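Local coordinates for protein Lysine/ornithine decarboxylase (Selenomonas ruminantium, PDB 5GJO) that decarboxylates both L-lysine and L-ornithine, using pyridoxal 5'-phosphate as cofactor, to give cadaverine and putrescine, at residues L28-V31 / E32-Y35. The protein carries 2 engineered substitutions. Sequence-based numbering, arbitrary orientation.
Sequences LDKV and EENY
Lys30 reaches along the first turns of helix 28-41 to grip both Glu33 and Asn34. Its NZ forms a salt bridge with Glu33 OE2 at 2.8 Å, meeting that oxygen on its anti side, 21° out of the carboxylate plane. The same NZ donates to Asn34 OD1 at 3.1 Å, and also makes a weak hydrogen bond to Lys3 O. A bend at chi2 (58°) turns the chain of Lys30 toward the next turn, and its CE lies 3.3 Å from Asn34 OD1. The other end of the amide is satisfied outside the turn: Asn34 ND2 donates to Met261 O and to Thr264 OG1. Four backbone i to i+4 hydrogen bonds hold the same turns, among them Asn34 N to Lys30 O at 2.9 Å. At the helix start, Leu28 N and Asp29 N donate to Glu373, and Lys30 N to Ser27 OG. One water bridges two carboxylates, donating to Asp29 OD1 (2.8 Å) and Glu32 OE1 (3.0 Å). It probably eases the repulsion between these like charges. Asp29 OD2 is hydrogen-bonded to Tyr378 OH. Leu28 and Val31 pack on helix 57-65. With an alanine here in place of Lys30, Glu33 OE2 would probably lose this counter-charge and Asn34 OD1 this donor. The chemistry implies an ammonium on a buried lysine, probably balanced by the Glu33 carboxylate, that ties Glu33 to an amide held by helix 259-263 and Thr264.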
# COMPACT_ATOMS: atom_id res chain seq x y z
N LEU A 28 -6.66 4.38 24.04
CA LEU A 28 -5.44 4.91 24.70
C LEU A 28 -5.20 4.14 25.98
O LEU A 28 -4.04 3.90 26.37
CB LEU A 28 -5.62 6.39 24.99
CG LEU A 28 -5.66 7.28 23.78
CD1 LEU A 28 -5.83 8.75 24.18
CD2 LEU A 28 -4.50 7.15 22.77
N ASP A 29 -6.27 3.82 26.71
CA ASP A 29 -6.10 3.08 27.96
C ASP A 29 -5.43 1.71 27.71
O ASP A 29 -4.60 1.27 28.50
CB ASP A 29 -7.37 2.85 28.73
CG ASP A 29 -7.92 4.13 29.42
OD1 ASP A 29 -7.34 5.24 29.26
OD2 ASP A 29 -9.02 3.96 30.02
N LYS A 30 -5.75 1.08 26.56
CA LYS A 30 -5.15 -0.23 26.29
C LYS A 30 -3.68 -0.00 25.85
O LYS A 30 -2.81 -0.84 26.26
CB LYS A 30 -5.86 -1.00 25.16
CG LYS A 30 -5.28 -2.39 24.85
CD LYS A 30 -5.23 -3.38 26.01
CE LYS A 30 -4.52 -4.62 25.51
NZ LYS A 30 -4.03 -5.43 26.61
N VAL A 31 -3.39 1.07 25.11
CA VAL A 31 -1.96 1.38 24.81
C VAL A 31 -1.18 1.56 26.12
O VAL A 31 -0.10 1.01 26.35
CB VAL A 31 -1.78 2.57 23.89
CG1 VAL A 31 -0.32 2.92 23.74
CG2 VAL A 31 -2.42 2.23 22.51
N GLU A 32 -1.78 2.31 27.05
CA GLU A 32 -1.12 2.49 28.33
C GLU A 32 -0.92 1.22 29.10
O GLU A 32 0.19 1.03 29.67
CB GLU A 32 -1.90 3.59 29.13
CG GLU A 32 -1.37 3.82 30.54
CD GLU A 32 -1.96 5.10 31.22
OE1 GLU A 32 -2.83 5.75 30.68
OE2 GLU A 32 -1.66 5.36 32.39
N GLU A 33 -1.95 0.34 29.15
CA GLU A 33 -1.83 -0.92 29.78
C GLU A 33 -0.69 -1.75 29.17
O GLU A 33 0.08 -2.46 29.92
CB GLU A 33 -3.14 -1.68 29.70
CG GLU A 33 -3.13 -3.07 30.26
CD GLU A 33 -4.52 -3.73 30.06
OE1 GLU A 33 -5.41 -3.31 30.80
OE2 GLU A 33 -4.70 -4.63 29.18
N ASN A 34 -0.61 -1.73 27.84
CA ASN A 34 0.50 -2.44 27.18
C ASN A 34 1.89 -1.87 27.55
O ASN A 34 2.85 -2.65 27.76
CB ASN A 34 0.33 -2.41 25.65
CG ASN A 34 -0.82 -3.27 25.18
OD1 ASN A 34 -1.26 -4.19 25.89
ND2 ASN A 34 -1.22 -3.08 23.90
N TYR A 35 2.02 -0.56 27.64
CA TYR A 35 3.26 0.05 28.03
C TYR A 35 3.59 -0.38 29.45
O TYR A 35 4.70 -0.79 29.76
CB TYR A 35 3.15 1.59 27.92
CG TYR A 35 4.44 2.29 28.17
CD1 TYR A 35 5.37 2.50 27.14
CD2 TYR A 35 4.78 2.68 29.46
CE1 TYR A 35 6.55 3.15 27.38
CE2 TYR A 35 5.98 3.33 29.72
CZ TYR A 35 6.87 3.56 28.69
OH TYR A 35 8.08 4.21 28.88
O HOH W 1 -4.85 6.41 28.59